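Long-range contact in cell wall surface anchor family protein (Streptococcus agalactiae serogroup V, PDB 3PF2), which forms the repeating backbone subunit of the group B streptococcal type 1 pilus, here its C-terminal part with calcium-binding and isopeptide-bonded Ig-like domains: residues Phe186-Gly199 against Ile238-Ile250. Numbering follows the deposited sequence.
Sequences FVKKDSTETQTLGG and IKLKSHTDGTFEI
CB of F186 sits over one face of the F248 ring, 3.7 Å from its centroid, a CH-pi contact. With chi1 at -58°, CG lies anti to the carbonyl carbon, which carries the ring past F248 toward I250: CG is 3.8 Å from F248 CE1 and CZ, CD2 comes within 3.5 Å of F248 CE1, and CE2 meets I250 CG2 at 4.2 Å, near the plane of the F186 ring. The phenyl planes, inclined by 19°, are offset so that little of one ring faces the other; F288 packs edge-to-face against F186, and F202 meets F248 in the core. The backbones pair antiparallel, F186 N giving to F248 O at 2.9 Å and F248 N returning to F186 O. Two residues on, past the non-hydrogen-bonded pair V187-T247, K188 N donates to G246 O at 2.8 Å, in the turn H243-G246. Just before this turn, S242 OG donates to L197 O at 2.9 Å and also bonds A200 N, while S242 O takes an almost straight bond from G199 N. K188 CB packs on S242 CB, but its bent chain carries NZ on to a covalent link with N316. Strand pairing beside a Lys-Asn isopeptide bond between the first and last strands is characteristic of CnaB-type Ig-like pilin domains.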
ATOM      1  N   PHE A 186     -15.089  15.671  -9.777  1.00 11.43           N
ATOM      2  CA  PHE A 186     -15.149  16.846 -10.626  1.00 11.27           C
ATOM      3  C   PHE A 186     -16.550  17.035 -11.188  1.00 11.95           C
ATOM      4  O   PHE A 186     -17.303  16.076 -11.356  1.00 11.42           O
ATOM      5  CB  PHE A 186     -14.229  16.668 -11.834  1.00 11.76           C
ATOM      6  CG  PHE A 186     -12.798  16.421 -11.480  1.00 10.70           C
ATOM      7  CD1 PHE A 186     -11.965  17.490 -11.180  1.00 10.59           C
ATOM      8  CD2 PHE A 186     -12.295  15.126 -11.440  1.00 10.93           C
ATOM      9  CE1 PHE A 186     -10.617  17.279 -10.847  1.00 11.65           C
ATOM     10  CE2 PHE A 186     -10.942  14.888 -11.102  1.00 12.68           C
ATOM     11  CZ  PHE A 186     -10.106  15.973 -10.808  1.00 11.61           C
ATOM     12  N   VAL A 187     -16.861  18.276 -11.540  1.00 12.34           N
ATOM     13  CA  VAL A 187     -18.061  18.566 -12.325  1.00 13.27           C
ATOM     14  C   VAL A 187     -17.734  19.627 -13.377  1.00 12.97           C
ATOM     15  O   VAL A 187     -17.106  20.660 -13.070  1.00 12.79           O
ATOM     16  CB  VAL A 187     -19.275  18.944 -11.427  1.00 13.30           C
ATOM     17  CG1 VAL A 187     -18.986  20.184 -10.576  1.00 13.76           C
ATOM     18  CG2 VAL A 187     -20.525  19.118 -12.289  1.00 14.87           C
ATOM     19  N   LYS A 188     -18.116  19.341 -14.625  1.00 13.53           N
ATOM     20  CA  LYS A 188     -17.832  20.221 -15.755  1.00 13.19           C
ATOM     21  C   LYS A 188     -19.044  21.108 -16.006  1.00 13.91           C
ATOM     22  O   LYS A 188     -20.153  20.610 -16.133  1.00 13.87           O
ATOM     23  CB  LYS A 188     -17.513  19.405 -17.009  1.00 12.87           C
ATOM     24  CG  LYS A 188     -17.073  20.245 -18.230  1.00 13.70           C
ATOM     25  CD  LYS A 188     -15.694  20.870 -18.016  1.00 11.20           C
ATOM     26  CE  LYS A 188     -15.207  21.645 -19.242  1.00 13.67           C
ATOM     27  NZ  LYS A 188     -16.033  22.869 -19.517  1.00 13.14           N
ATOM     28  N   LYS A 189     -18.817  22.413 -16.061  1.00 14.66           N
ATOM     29  CA  LYS A 189     -19.902  23.379 -16.223  1.00 15.43           C
ATOM     30  C   LYS A 189     -19.527  24.452 -17.241  1.00 15.83           C
ATOM     31  O   LYS A 189     -18.386  24.521 -17.699  1.00 15.69           O
ATOM     32  CB  LYS A 189     -20.254  24.034 -14.871  1.00 15.55           C
ATOM     33  CG  LYS A 189     -20.791  23.060 -13.813  1.00 14.57           C
ATOM     34  CD  LYS A 189     -21.242  23.818 -12.564  1.00 15.60           C
ATOM     35  CE  LYS A 189     -21.683  22.876 -11.467  1.00 16.54           C
ATOM     36  NZ  LYS A 189     -22.310  23.657 -10.343  1.00 16.61           N
ATOM     37  N   ASP A 190     -20.502  25.281 -17.608  1.00 16.47           N
ATOM     38  CA  ASP A 190     -20.241  26.457 -18.433  1.00 18.04           C
ATOM     39  C   ASP A 190     -19.648  27.578 -17.577  1.00 18.61           C
ATOM     40  O   ASP A 190     -19.489  27.416 -16.368  1.00 18.75           O
ATOM     41  CB  ASP A 190     -21.530  26.918 -19.135  1.00 18.43           C
ATOM     42  CG  ASP A 190     -22.634  27.346 -18.154  1.00 21.14           C
ATOM     43  OD1 ASP A 190     -22.530  27.103 -16.933  1.00 20.32           O
ATOM     44  OD2 ASP A 190     -23.625  27.946 -18.627  1.00 24.23           O
ATOM     45  N   SER A 191     -19.360  28.727 -18.183  1.00 19.74           N
ATOM     46  CA  SER A 191     -18.582  29.773 -17.509  1.00 21.02           C
ATOM     47  C   SER A 191     -19.285  30.422 -16.317  1.00 21.83           C
ATOM     48  O   SER A 191     -18.625  30.898 -15.388  1.00 22.67           O
ATOM     49  CB  SER A 191     -18.123  30.849 -18.502  1.00 21.17           C
ATOM     50  OG  SER A 191     -19.223  31.582 -19.001  1.00 22.86           O
ATOM     51  N   THR A 192     -20.613  30.449 -16.344  1.00 22.55           N
ATOM     52  CA  THR A 192     -21.375  31.080 -15.265  1.00 23.50           C
ATOM     53  C   THR A 192     -21.909  30.030 -14.295  1.00 23.83           C
ATOM     54  O   THR A 192     -22.667  30.351 -13.372  1.00 23.50           O
ATOM     55  CB  THR A 192     -22.532  31.937 -15.809  1.00 23.60           C
ATOM     56  OG1 THR A 192     -23.398  31.114 -16.594  1.00 24.78           O
ATOM     57  CG2 THR A 192     -22.002  33.084 -16.674  1.00 24.46           C
ATOM     58  N   GLU A 193     -21.493  28.777 -14.505  1.00 24.23           N
ATOM     59  CA  GLU A 193     -21.851  27.652 -13.626  1.00 25.02           C
ATOM     60  C   GLU A 193     -23.358  27.405 -13.516  1.00 25.38           C
ATOM     61  O   GLU A 193     -23.849  26.971 -12.473  1.00 25.59           O
ATOM     62  CB  GLU A 193     -21.209  27.813 -12.235  1.00 25.01           C
ATOM     63  CG  GLU A 193     -19.694  27.759 -12.261  1.00 26.41           C
ATOM     64  CD  GLU A 193     -19.056  28.116 -10.931  1.00 29.78           C
ATOM     65  OE1 GLU A 193     -19.004  27.253 -10.033  1.00 30.20           O
ATOM     66  OE2 GLU A 193     -18.591  29.264 -10.790  1.00 32.58           O
ATOM     67  N   THR A 194     -24.081  27.680 -14.598  1.00 25.57           N
ATOM     68  CA  THR A 194     -25.529  27.452 -14.634  1.00 26.13           C
ATOM     69  C   THR A 194     -25.919  26.076 -15.147  1.00 25.65           C
ATOM     70  O   THR A 194     -26.996  25.579 -14.815  1.00 26.36           O
ATOM     71  CB  THR A 194     -26.276  28.505 -15.483  1.00 26.05           C
ATOM     72  OG1 THR A 194     -25.864  28.409 -16.855  1.00 27.97           O
ATOM     73  CG2 THR A 194     -26.000  29.898 -14.964  1.00 28.06           C
ATOM     74  N   GLN A 195     -25.076  25.467 -15.976  1.00 24.91           N
ATOM     75  CA  GLN A 195     -25.376  24.133 -16.481  1.00 24.58           C
ATOM     76  C   GLN A 195     -24.178  23.205 -16.463  1.00 23.37           C
ATOM     77  O   GLN A 195     -23.033  23.651 -16.540  1.00 23.06           O
ATOM     78  CB  GLN A 195     -25.956  24.190 -17.894  1.00 25.39           C
ATOM     79  CG  GLN A 195     -25.023  24.764 -18.927  1.00 27.22           C
ATOM     80  CD  GLN A 195     -25.741  25.119 -20.209  1.00 31.17           C
ATOM     81  OE1 GLN A 195     -26.428  24.282 -20.804  1.00 33.33           O
ATOM     82  NE2 GLN A 195     -25.587  26.365 -20.644  1.00 31.65           N
ATOM     83  N   THR A 196     -24.466  21.916 -16.370  1.00 22.20           N
ATOM     84  CA  THR A 196     -23.447  20.884 -16.432  1.00 21.10           C
ATOM     85  C   THR A 196     -23.248  20.493 -17.889  1.00 20.45           C
ATOM     86  O   THR A 196     -24.167  20.633 -18.715  1.00 20.44           O
ATOM     87  CB  THR A 196     -23.842  19.663 -15.597  1.00 21.08           C
ATOM     88  OG1 THR A 196     -25.125  19.191 -16.031  1.00 22.12           O
ATOM     89  CG2 THR A 196     -23.909  20.031 -14.111  1.00 21.42           C
ATOM     90  N   LEU A 197     -22.045  20.033 -18.220  1.00 19.11           N
ATOM     91  CA  LEU A 197     -21.695  19.754 -19.610  1.00 17.59           C
ATOM     92  C   LEU A 197     -21.049  18.396 -19.730  1.00 17.77           C
ATOM     93  O   LEU A 197     -20.086  18.091 -19.016  1.00 17.32           O
ATOM     94  CB  LEU A 197     -20.755  20.836 -20.154  1.00 17.44           C
ATOM     95  CG  LEU A 197     -21.225  22.302 -20.164  1.00 16.57           C
ATOM     96  CD1 LEU A 197     -20.071  23.220 -20.541  1.00 16.89           C
ATOM     97  CD2 LEU A 197     -22.409  22.496 -21.139  1.00 17.56           C
ATOM     98  N   GLY A 198     -21.565  17.585 -20.643  1.00 16.92           N
ATOM     99  CA  GLY A 198     -20.963  16.283 -20.925  1.00 16.69           C
ATOM    100  C   GLY A 198     -19.995  16.331 -22.088  1.00 16.59           C
ATOM    101  O   GLY A 198     -20.045  17.250 -22.915  1.00 16.59           O
ATOM    102  N   GLY A 199     -19.112  15.334 -22.160  1.00 16.10           N
ATOM    103  CA  GLY A 199     -18.248  15.161 -23.322  1.00 15.76           C
ATOM    104  C   GLY A 199     -16.909  15.867 -23.321  1.00 15.93           C
ATOM    105  O   GLY A 199     -16.166  15.768 -24.289  1.00 16.37           O
ATOM    106  N   ILE A 238      -3.897   7.764 -19.011  1.00 19.22           N
ATOM    107  CA  ILE A 238      -5.262   7.879 -18.480  1.00 17.87           C
ATOM    108  C   ILE A 238      -5.933   9.115 -19.072  1.00 17.17           C
ATOM    109  O   ILE A 238      -5.394  10.219 -19.012  1.00 16.85           O
ATOM    110  CB  ILE A 238      -5.279   7.917 -16.931  1.00 18.09           C
ATOM    111  CG1 ILE A 238      -4.931   6.534 -16.370  1.00 16.99           C
ATOM    112  CG2 ILE A 238      -6.662   8.380 -16.396  1.00 17.08           C
ATOM    113  CD1 ILE A 238      -4.678   6.472 -14.895  1.00 15.14           C
ATOM    114  N   LYS A 239      -7.107   8.910 -19.659  1.00 17.07           N
ATOM    115  CA  LYS A 239      -7.887  10.001 -20.235  1.00 17.31           C
ATOM    116  C   LYS A 239      -9.302   9.872 -19.696  1.00 16.45           C
ATOM    117  O   LYS A 239      -9.883   8.797 -19.747  1.00 17.25           O
ATOM    118  CB  LYS A 239      -7.873   9.946 -21.772  1.00 17.91           C
ATOM    119  CG  LYS A 239      -6.469   9.911 -22.361  1.00 20.30           C
ATOM    120  CD  LYS A 239      -6.476   9.839 -23.879  1.00 24.92           C
ATOM    121  CE  LYS A 239      -5.111  10.205 -24.458  1.00 27.89           C
ATOM    122  NZ  LYS A 239      -4.037   9.236 -24.082  1.00 32.76           N
ATOM    123  N   LEU A 240      -9.832  10.968 -19.161  1.00 15.79           N
ATOM    124  CA  LEU A 240     -11.131  10.982 -18.490  1.00 15.03           C
ATOM    125  C   LEU A 240     -12.138  11.809 -19.284  1.00 15.35           C
ATOM    126  O   LEU A 240     -11.751  12.570 -20.170  1.00 14.77           O
ATOM    127  CB  LEU A 240     -10.987  11.545 -17.072  1.00 15.48           C
ATOM    128  CG  LEU A 240      -9.943  10.878 -16.167  1.00 15.31           C
ATOM    129  CD1 LEU A 240      -9.836  11.624 -14.839  1.00 15.93           C
ATOM    130  CD2 LEU A 240     -10.293   9.418 -15.930  1.00 15.70           C
ATOM    131  N   LYS A 241     -13.420  11.655 -18.961  1.00 15.63           N
ATOM    132  CA  LYS A 241     -14.499  12.278 -19.725  1.00 16.04           C
ATOM    133  C   LYS A 241     -15.605  12.725 -18.771  1.00 15.19           C
ATOM    134  O   LYS A 241     -15.915  12.027 -17.809  1.00 15.12           O
ATOM    135  CB  LYS A 241     -15.020  11.238 -20.732  1.00 16.91           C
ATOM    136  CG  LYS A 241     -16.279  11.528 -21.502  1.00 20.25           C
ATOM    137  CD  LYS A 241     -16.647  10.322 -22.391  1.00 23.88           C
ATOM    138  CE  LYS A 241     -17.615   9.355 -21.693  1.00 26.72           C
ATOM    139  NZ  LYS A 241     -17.613   7.978 -22.289  1.00 28.75           N
ATOM    140  N   SER A 242     -16.206  13.885 -19.020  1.00 15.20           N
ATOM    141  CA  SER A 242     -17.378  14.249 -18.236  1.00 15.35           C
ATOM    142  C   SER A 242     -18.615  13.512 -18.758  1.00 15.62           C
ATOM    143  O   SER A 242     -18.834  13.415 -19.981  1.00 15.54           O
ATOM    144  CB  SER A 242     -17.601  15.769 -18.182  1.00 14.61           C
ATOM    145  OG  SER A 242     -17.810  16.317 -19.469  1.00 15.97           O
ATOM    146  N   HIS A 243     -19.394  12.983 -17.818  1.00 16.03           N
ATOM    147  CA  HIS A 243     -20.650  12.287 -18.105  1.00 17.35           C
ATOM    148  C   HIS A 243     -21.734  13.327 -18.437  1.00 17.48           C
ATOM    149  O   HIS A 243     -21.518  14.538 -18.310  1.00 17.17           O
ATOM    150  CB  HIS A 243     -21.022  11.398 -16.906  1.00 17.28           C
ATOM    151  CG  HIS A 243     -22.252  10.557 -17.102  1.00 19.36           C
ATOM    152  ND1 HIS A 243     -22.507   9.860 -18.266  1.00 20.62           N
ATOM    153  CD2 HIS A 243     -23.280  10.274 -16.266  1.00 21.27           C
ATOM    154  CE1 HIS A 243     -23.646   9.203 -18.146  1.00 20.42           C
ATOM    155  NE2 HIS A 243     -24.136   9.438 -16.943  1.00 21.59           N
ATOM    156  N   THR A 244     -22.895  12.856 -18.871  1.00 18.45           N
ATOM    157  CA  THR A 244     -23.972  13.750 -19.302  1.00 19.18           C
ATOM    158  C   THR A 244     -24.545  14.625 -18.180  1.00 19.37           C
ATOM    159  O   THR A 244     -25.325  15.534 -18.454  1.00 20.32           O
ATOM    160  CB  THR A 244     -25.102  12.948 -19.966  1.00 19.25           C
ATOM    161  OG1 THR A 244     -25.538  11.920 -19.071  1.00 19.39           O
ATOM    162  CG2 THR A 244     -24.606  12.308 -21.248  1.00 20.25           C
ATOM    163  N   ASP A 245     -24.173  14.331 -16.929  1.00 18.90           N
ATOM    164  CA  ASP A 245     -24.524  15.168 -15.769  1.00 19.02           C
ATOM    165  C   ASP A 245     -23.347  16.056 -15.343  1.00 18.19           C
ATOM    166  O   ASP A 245     -23.363  16.659 -14.265  1.00 19.01           O
ATOM    167  CB  ASP A 245     -25.011  14.305 -14.582  1.00 19.15           C
ATOM    168  CG  ASP A 245     -23.974  13.288 -14.113  1.00 19.82           C
ATOM    169  OD1 ASP A 245     -22.821  13.321 -14.592  1.00 18.72           O
ATOM    170  OD2 ASP A 245     -24.315  12.438 -13.259  1.00 20.76           O
ATOM    171  N   GLY A 246     -22.334  16.134 -16.202  1.00 17.25           N
ATOM    172  CA  GLY A 246     -21.152  16.953 -15.947  1.00 16.18           C
ATOM    173  C   GLY A 246     -20.101  16.276 -15.075  1.00 15.81           C
ATOM    174  O   GLY A 246     -18.967  16.737 -15.022  1.00 15.13           O
ATOM    175  N   THR A 247     -20.458  15.166 -14.425  1.00 15.16           N
ATOM    176  CA  THR A 247     -19.552  14.603 -13.408  1.00 14.99           C
ATOM    177  C   THR A 247     -18.507  13.652 -13.973  1.00 14.16           C
ATOM    178  O   THR A 247     -18.688  13.051 -15.035  1.00 14.15           O
ATOM    179  CB  THR A 247     -20.297  13.855 -12.276  1.00 15.07           C
ATOM    180  OG1 THR A 247     -20.813  12.619 -12.781  1.00 15.67           O
ATOM    181  CG2 THR A 247     -21.400  14.711 -11.678  1.00 15.77           C
ATOM    182  N   PHE A 248     -17.396  13.550 -13.248  1.00 13.17           N
ATOM    183  CA  PHE A 248     -16.439  12.478 -13.423  1.00 12.34           C
ATOM    184  C   PHE A 248     -15.533  12.411 -12.206  1.00 12.50           C
ATOM    185  O   PHE A 248     -15.571  13.306 -11.358  1.00 11.95           O
ATOM    186  CB  PHE A 248     -15.655  12.586 -14.742  1.00 12.59           C
ATOM    187  CG  PHE A 248     -14.790  13.818 -14.876  1.00 11.51           C
ATOM    188  CD1 PHE A 248     -13.407  13.719 -14.702  1.00 11.67           C
ATOM    189  CD2 PHE A 248     -15.331  15.050 -15.239  1.00 12.91           C
ATOM    190  CE1 PHE A 248     -12.580  14.822 -14.871  1.00 11.98           C
ATOM    191  CE2 PHE A 248     -14.514  16.178 -15.400  1.00 11.83           C
ATOM    192  CZ  PHE A 248     -13.128  16.058 -15.219  1.00 11.52           C
ATOM    193  N   GLU A 249     -14.752  11.342 -12.121  1.00 12.18           N
ATOM    194  CA  GLU A 249     -13.931  11.072 -10.936  1.00 12.34           C
ATOM    195  C   GLU A 249     -12.662  10.330 -11.316  1.00 12.19           C
ATOM    196  O   GLU A 249     -12.582   9.727 -12.385  1.00 11.97           O
ATOM    197  CB  GLU A 249     -14.709  10.201  -9.934  1.00 13.26           C
ATOM    198  CG  GLU A 249     -16.011  10.814  -9.414  1.00 14.47           C
ATOM    199  CD  GLU A 249     -16.727   9.921  -8.434  1.00 15.14           C
ATOM    200  OE1 GLU A 249     -16.316   8.743  -8.277  1.00 15.78           O
ATOM    201  OE2 GLU A 249     -17.700  10.409  -7.816  1.00 17.23           O
ATOM    202  N   ILE A 250     -11.659  10.385 -10.439  1.00 11.56           N
ATOM    203  CA  ILE A 250     -10.518   9.483 -10.538  1.00 11.29           C
ATOM    204  C   ILE A 250     -10.314   8.882  -9.149  1.00 11.70           C
ATOM    205  O   ILE A 250     -10.322   9.604  -8.146  1.00 11.67           O
ATOM    206  CB  ILE A 250      -9.241  10.194 -11.083  1.00 11.25           C
ATOM    207  CG1 ILE A 250      -8.065   9.213 -11.225  1.00 12.50           C
ATOM    208  CG2 ILE A 250      -8.840  11.377 -10.191  1.00 10.89           C
ATOM    209  CD1 ILE A 250      -8.257   8.151 -12.311  1.00 12.44           C
TER
HETATM  210  O   HOH W   1     -25.568  18.188 -18.493  1.00 39.24           O